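Local structure of Cfl (Pectobacterium brasiliense, 7A9J) at residues G63-N68 / S174-Y179; K321-F326 / D348-N353. The protein is a coronafacic acid ligase of the ATP-dependent AMP-binding enzyme family, which probably activates carboxylic acids with ATP and here holds an indenone carboxylic acid. The protein carries 1 engineered substitution. All coordinates share one frame; numbering follows the deposited sequence.

Contact 1: G63-N68 / S174-Y179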
loop_
_atom_site.group_PDB
_atom_site.type_symbol
_atom_site.label_atom_id
_atom_site.label_comp_id
_atom_site.label_asym_id
_atom_site.label_seq_id
_atom_site.Cartn_x
_atom_site.Cartn_y
_atom_site.Cartn_z
ATOM N N GLY A 63 -15.376 16.148 -22.466
ATOM C CA GLY A 63 -14.182 16.784 -23.002
ATOM C C GLY A 63 -13.236 15.793 -23.666
ATOM O O GLY A 63 -12.715 16.056 -24.769
ATOM N N LEU A 64 -13.052 14.635 -23.037
ATOM C CA LEU A 64 -12.232 13.567 -23.605
ATOM C C LEU A 64 -12.791 13.140 -24.947
ATOM O O LEU A 64 -12.073 13.078 -25.950
ATOM C CB LEU A 64 -12.192 12.363 -22.653
ATOM C CG LEU A 64 -11.436 12.539 -21.352
ATOM C CD1 LEU A 64 -11.693 11.315 -20.460
ATOM C CD2 LEU A 64 -9.956 12.625 -21.764
ATOM N N LYS A 65 -14.093 12.859 -24.992
ATOM C CA LYS A 65 -14.655 12.400 -26.257
ATOM C C LYS A 65 -14.634 13.511 -27.290
ATOM O O LYS A 65 -14.387 13.244 -28.478
ATOM C CB LYS A 65 -16.069 11.839 -26.035
ATOM C CG LYS A 65 -15.988 10.494 -25.261
ATOM C CD LYS A 65 -17.158 9.512 -25.511
ATOM C CE LYS A 65 -18.299 9.709 -24.529
ATOM N NZ LYS A 65 -19.561 9.064 -25.038
ATOM N N SER A 66 -14.851 14.759 -26.866
ATOM C CA SER A 66 -14.797 15.858 -27.832
ATOM C C SER A 66 -13.403 16.045 -28.414
ATOM O O SER A 66 -13.264 16.543 -29.541
ATOM C CB SER A 66 -15.268 17.144 -27.190
ATOM O OG SER A 66 -16.673 17.074 -27.079
ATOM N N ALA A 67 -12.379 15.663 -27.654
ATOM C CA ALA A 67 -10.994 15.681 -28.087
ATOM C C ALA A 67 -10.587 14.389 -28.763
ATOM O O ALA A 67 -9.393 14.134 -28.906
ATOM C CB ALA A 67 -10.069 15.948 -26.899
ATOM N N ASN A 68 -11.552 13.561 -29.161
ATOM C CA ASN A 68 -11.328 12.382 -29.985
ATOM C C ASN A 68 -10.690 11.232 -29.201
ATOM O O ASN A 68 -10.112 10.314 -29.798
ATOM C CB ASN A 68 -10.481 12.721 -31.217
ATOM C CG ASN A 68 -10.595 11.677 -32.291
ATOM O OD1 ASN A 68 -11.617 10.992 -32.384
ATOM N ND2 ASN A 68 -9.539 11.516 -33.095
ATOM N N SER A 174 -24.104 11.605 -24.285
ATOM C CA SER A 174 -23.829 10.538 -25.236
ATOM C C SER A 174 -23.694 9.208 -24.498
ATOM O O SER A 174 -23.291 9.154 -23.332
ATOM C CB SER A 174 -22.554 10.837 -26.039
ATOM O OG SER A 174 -21.446 11.084 -25.185
ATOM N N GLU A 175 -24.049 8.130 -25.185
ATOM C CA GLU A 175 -23.980 6.821 -24.562
ATOM C C GLU A 175 -22.552 6.309 -24.579
ATOM O O GLU A 175 -21.736 6.716 -25.410
ATOM C CB GLU A 175 -24.876 5.805 -25.293
ATOM C CG GLU A 175 -26.291 5.599 -24.707
ATOM C CD GLU A 175 -27.370 6.401 -25.407
ATOM O OE1 GLU A 175 -28.062 7.188 -24.719
ATOM O OE2 GLU A 175 -27.549 6.237 -26.639
ATOM N N ASP A 176 -22.291 5.366 -23.696
ATOM C CA ASP A 176 -21.055 4.566 -23.666
ATOM C C ASP A 176 -21.420 3.096 -23.506
ATOM O O ASP A 176 -22.311 2.756 -22.724
ATOM C CB ASP A 176 -20.123 4.981 -22.518
ATOM C CG ASP A 176 -19.676 6.433 -22.634
ATOM O OD1 ASP A 176 -18.888 6.736 -23.565
ATOM O OD2 ASP A 176 -20.166 7.266 -21.829
ATOM N N ASN A 177 -20.765 2.222 -24.266
ATOM C CA ASN A 177 -20.997 0.783 -24.136
ATOM C C ASN A 177 -19.738 0.150 -23.558
ATOM O O ASN A 177 -18.752 -0.065 -24.274
ATOM C CB ASN A 177 -21.380 0.178 -25.470
ATOM C CG ASN A 177 -22.664 0.755 -25.976
ATOM O OD1 ASN A 177 -23.669 0.761 -25.254
ATOM N ND2 ASN A 177 -22.631 1.321 -27.174
ATOM N N ILE A 178 -19.775 -0.112 -22.258
ATOM C CA ILE A 178 -18.624 -0.622 -21.489
ATOM C C ILE A 178 -18.950 -2.055 -21.098
ATOM O O ILE A 178 -20.038 -2.314 -20.583
ATOM C CB ILE A 178 -18.350 0.210 -20.217
ATOM C CG1 ILE A 178 -18.168 1.709 -20.502
ATOM C CG2 ILE A 178 -17.143 -0.335 -19.449
ATOM C CD1 ILE A 178 -17.194 2.038 -21.551
ATOM N N TYR A 179 -18.019 -2.993 -21.347
ATOM C CA TYR A 179 -18.230 -4.410 -21.068
ATOM C C TYR A 179 -17.185 -4.876 -20.070
ATOM O O TYR A 179 -16.095 -4.319 -20.014
ATOM C CB TYR A 179 -18.134 -5.260 -22.341
ATOM C CG TYR A 179 -19.168 -4.844 -23.344
ATOM C CD1 TYR A 179 -20.456 -5.310 -23.240
ATOM C CD2 TYR A 179 -18.871 -3.921 -24.355
ATOM C CE1 TYR A 179 -21.438 -4.900 -24.144
ATOM C CE2 TYR A 179 -19.837 -3.519 -25.242
ATOM C CZ TYR A 179 -21.116 -4.014 -25.128
ATOM O OH TYR A 179 -22.088 -3.620 -26.015
HETATM O O HOH W 1 -20.896 9.783 -22.133
#
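Lys65, in the last turn of helix 50-66, faces the irregular, extended segment 174-179, and the backbones stay well apart, with Lys65 CA and Ser174 CA 9.4 Å from each other. One long side chain bridges this gap. Lys65 CG lies beside the backbone N, anti to the carbonyl carbon, and a bend at chi3 (-91°) turns the end of the chain toward the loop. There Lys65 NZ forms a salt bridge with Asp176 OD1 at 2.8 Å. The ammonium comes from above the carboxylate plane, 38° out of it. A second bond of 2.8 Å runs from Lys65 NZ to Ser174 OG. That hydroxyl sits between its own backbone N and carbonyl carbon (chi1 55°), and it is also hydrogen-bonded to Asp172. The methylene CE of Lys65 follows the charge in and lies 3.2 Å from Asp176 OD1. Water 1 closes the group. It donates to Asp176 OD2 at 2.6 Å and to Ser174 O at 2.8 Å, and it makes a weak bond with Lys65 NZ. The water thus links both loop residues, while the lysine holds the other carboxylate oxygen. A nearby second lysine, Lys94, forms a long, weak ion pair with Asp176 OD2. Two positive charges near one carboxylate would tend to keep it ionised. The helix ends in a Schellman motif just beyond Lys65: Asn68 has positive phi and is the C-prime residue, Asn68 N bonds to Lys65 O, and Ile69 N bonds to Leu64 O. The contact lies at the surface and ties this helix end to the loop between helix 163-166 and strand 183-188. Ile95 of helix 83-95 touches both Lys65 and Asp176, while Leu64 and Ala67 pack on Trp147 of strand 145-148.

Contact 2: K321-F326 / D348-N353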
loop_
_atom_site.group_PDB
_atom_site.type_symbol
_atom_site.label_atom_id
_atom_site.label_comp_id
_atom_site.label_asym_id
_atom_site.label_seq_id
_atom_site.Cartn_x
_atom_site.Cartn_y
_atom_site.Cartn_z
ATOM N N LYS A 321 3.427 -1.238 19.404
ATOM C CA LYS A 321 3.788 0.160 19.650
ATOM C C LYS A 321 2.593 1.081 19.440
ATOM O O LYS A 321 2.416 2.069 20.166
ATOM C CB LYS A 321 4.924 0.575 18.722
ATOM C CG LYS A 321 6.126 -0.361 18.798
ATOM C CD LYS A 321 7.117 -0.113 17.672
ATOM C CE LYS A 321 8.088 0.988 18.065
ATOM N NZ LYS A 321 9.130 1.217 17.032
ATOM N N PHE A 322 1.769 0.772 18.442
ATOM C CA PHE A 322 0.654 1.660 18.116
ATOM C C PHE A 322 -0.409 1.615 19.204
ATOM O O PHE A 322 -1.019 2.640 19.537
ATOM C CB PHE A 322 0.081 1.264 16.766
ATOM C CG PHE A 322 -0.769 2.324 16.115
ATOM C CD1 PHE A 322 -0.176 3.483 15.597
ATOM C CD2 PHE A 322 -2.160 2.160 16.009
ATOM C CE1 PHE A 322 -0.955 4.462 14.977
ATOM C CE2 PHE A 322 -2.971 3.151 15.381
ATOM C CZ PHE A 322 -2.372 4.279 14.871
ATOM N N PHE A 323 -0.658 0.433 19.766
ATOM C CA PHE A 323 -1.589 0.366 20.890
ATOM C C PHE A 323 -1.032 1.076 22.116
ATOM O O PHE A 323 -1.766 1.783 22.818
ATOM C CB PHE A 323 -1.926 -1.090 21.260
ATOM C CG PHE A 323 -2.926 -1.180 22.391
ATOM C CD1 PHE A 323 -4.287 -0.955 22.145
ATOM C CD2 PHE A 323 -2.509 -1.443 23.688
ATOM C CE1 PHE A 323 -5.211 -0.989 23.178
ATOM C CE2 PHE A 323 -3.432 -1.492 24.732
ATOM C CZ PHE A 323 -4.777 -1.280 24.474
ATOM N N GLU A 324 0.249 0.885 22.410
ATOM C CA GLU A 324 0.805 1.561 23.581
ATOM C C GLU A 324 0.613 3.060 23.450
ATOM O O GLU A 324 0.249 3.747 24.409
ATOM C CB GLU A 324 2.292 1.255 23.735
ATOM C CG GLU A 324 2.685 -0.221 23.784
ATOM C CD GLU A 324 2.525 -0.855 25.149
ATOM O OE1 GLU A 324 2.185 -0.131 26.112
ATOM O OE2 GLU A 324 2.749 -2.084 25.253
ATOM N N CYS A 325 0.827 3.569 22.249
ATOM C CA CYS A 325 0.833 5.005 22.049
ATOM C C CYS A 325 -0.581 5.571 21.993
ATOM O O CYS A 325 -0.866 6.596 22.617
ATOM C CB CYS A 325 1.606 5.327 20.775
ATOM S SG CYS A 325 1.778 7.111 20.462
ATOM N N PHE A 326 -1.488 4.938 21.249
ATOM C CA PHE A 326 -2.793 5.535 21.049
ATOM C C PHE A 326 -3.960 4.753 21.619
ATOM O O PHE A 326 -5.089 5.255 21.571
ATOM C CB PHE A 326 -3.045 5.724 19.547
ATOM C CG PHE A 326 -2.063 6.642 18.915
ATOM C CD1 PHE A 326 -2.160 8.007 19.121
ATOM C CD2 PHE A 326 -1.035 6.143 18.123
ATOM C CE1 PHE A 326 -1.243 8.871 18.538
ATOM C CE2 PHE A 326 -0.113 6.994 17.548
ATOM C CZ PHE A 326 -0.213 8.352 17.763
ATOM N N ASP A 348 -7.316 -7.383 13.443
ATOM C CA ASP A 348 -6.923 -7.013 14.799
ATOM C C ASP A 348 -5.524 -7.585 15.138
ATOM O O ASP A 348 -5.405 -8.573 15.821
ATOM C CB ASP A 348 -7.981 -7.535 15.785
ATOM C CG ASP A 348 -7.822 -7.006 17.194
ATOM O OD1 ASP A 348 -8.724 -7.364 17.994
ATOM O OD2 ASP A 348 -6.830 -6.322 17.563
ATOM N N ILE A 349 -4.472 -6.944 14.628
ATOM C CA ILE A 349 -3.123 -7.528 14.717
ATOM C C ILE A 349 -2.737 -7.775 16.153
ATOM O O ILE A 349 -2.143 -8.806 16.493
ATOM C CB ILE A 349 -2.124 -6.571 14.060
ATOM C CG1 ILE A 349 -2.514 -6.320 12.608
ATOM C CG2 ILE A 349 -0.721 -7.274 14.142
ATOM C CD1 ILE A 349 -1.679 -5.126 12.027
ATOM N N TYR A 350 -3.020 -6.800 17.021
ATOM C CA TYR A 350 -2.480 -6.839 18.348
ATOM C C TYR A 350 -3.111 -7.959 19.175
ATOM O O TYR A 350 -2.534 -8.405 20.167
ATOM C CB TYR A 350 -2.669 -5.473 18.983
ATOM C CG TYR A 350 -2.062 -5.327 20.333
ATOM C CD1 TYR A 350 -0.705 -5.667 20.584
ATOM C CD2 TYR A 350 -2.811 -4.875 21.393
ATOM C CE1 TYR A 350 -0.166 -5.539 21.819
ATOM C CE2 TYR A 350 -2.264 -4.736 22.662
ATOM C CZ TYR A 350 -0.936 -5.056 22.867
ATOM O OH TYR A 350 -0.386 -4.949 24.112
ATOM N N ALA A 351 -4.308 -8.422 18.760
ATOM C CA ALA A 351 -4.963 -9.509 19.487
ATOM C C ALA A 351 -4.172 -10.835 19.423
ATOM O O ALA A 351 -4.381 -11.751 20.236
ATOM C CB ALA A 351 -6.359 -9.729 18.903
ATOM N N ILE A 352 -3.338 -10.968 18.401
ATOM C CA ILE A 352 -2.558 -12.201 18.195
ATOM C C ILE A 352 -1.132 -11.931 18.647
ATOM O O ILE A 352 -0.480 -11.033 18.092
ATOM C CB ILE A 352 -2.577 -12.608 16.708
ATOM C CG1 ILE A 352 -4.023 -12.626 16.144
ATOM C CG2 ILE A 352 -1.871 -13.959 16.554
ATOM C CD1 ILE A 352 -4.890 -13.511 16.913
ATOM N N ASN A 353 -0.681 -12.692 19.638
ATOM C CA ASN A 353 0.644 -12.451 20.237
ATOM C C ASN A 353 1.756 -12.799 19.250
ATOM O O ASN A 353 2.736 -12.059 19.169
ATOM C CB ASN A 353 0.775 -13.174 21.580
ATOM C CG ASN A 353 -0.117 -12.505 22.646
ATOM O OD1 ASN A 353 0.157 -11.373 23.091
ATOM N ND2 ASN A 353 -1.237 -13.148 22.971
#
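Phe323 and Tyr350 carry this contact as a strongly slid aromatic pair. Their ring planes are tilted by only 23°, but the centroids are 5.0 Å apart and the rings barely overlap. Both side chains leave their backbones in the same way, with CG anti to the backbone N (chi1 -178° for Phe323 and -176° for Tyr350). This sends each one across the gap, and the two side chains cross at about a right angle. The closest approach is Phe323 CD2 to Tyr350 CE2, at 3.5 Å. Phe323 CG lies almost as near, 3.6 Å from Tyr350 CE2. The methylene of Phe323 also takes part. Its CB stands over one face of the tyrosine ring, displaced toward the rim, in a CH-pi contact 4.2 Å from the ring centroid. The tyrosine therefore meets CB and the CG-CD2 part of the phenylalanine. The contact joins helix 316-326 to the connection between strands 342-346 and 356-360, two antiparallel neighbours in the AMP-binding part of the enzyme. Tyr350 belongs to a short 3-10 turn, 349-351, in that connection. It also touches Ser319 and Gln320, about one turn earlier on helix 316-326. The ring of Phe323 also meets that of His329. Glu324 reaches only the margin: its poorly ordered OE2 is 4.4 Å from Tyr350 OH. On another side of the helix, Phe322 meets Phe286 edge-to-face and packs on Ile290 of helix 283-294.

Overall arrangement
Contact 1 comes first along the chain and closes before contact 2 opens. All four segments belong to the AMP-binding part of the enzyme, but the two contacts share no helix or strand. Their centres are 48 Å apart, their nearest atoms about 35 Å, and they lie on opposite sides of the chain's centre. Contact 1 is the more peripheral, 31 Å from that centre against 20 Å for contact 2. The two are therefore independent. Contact 1 fixes a peripheral helix end to a loop. The loop of contact 2 follows strand 342-346, which starts at Pro342 in the pocket of the bound indenone acid, and its Asn353 O bonds to Asn442 of the C-terminal part.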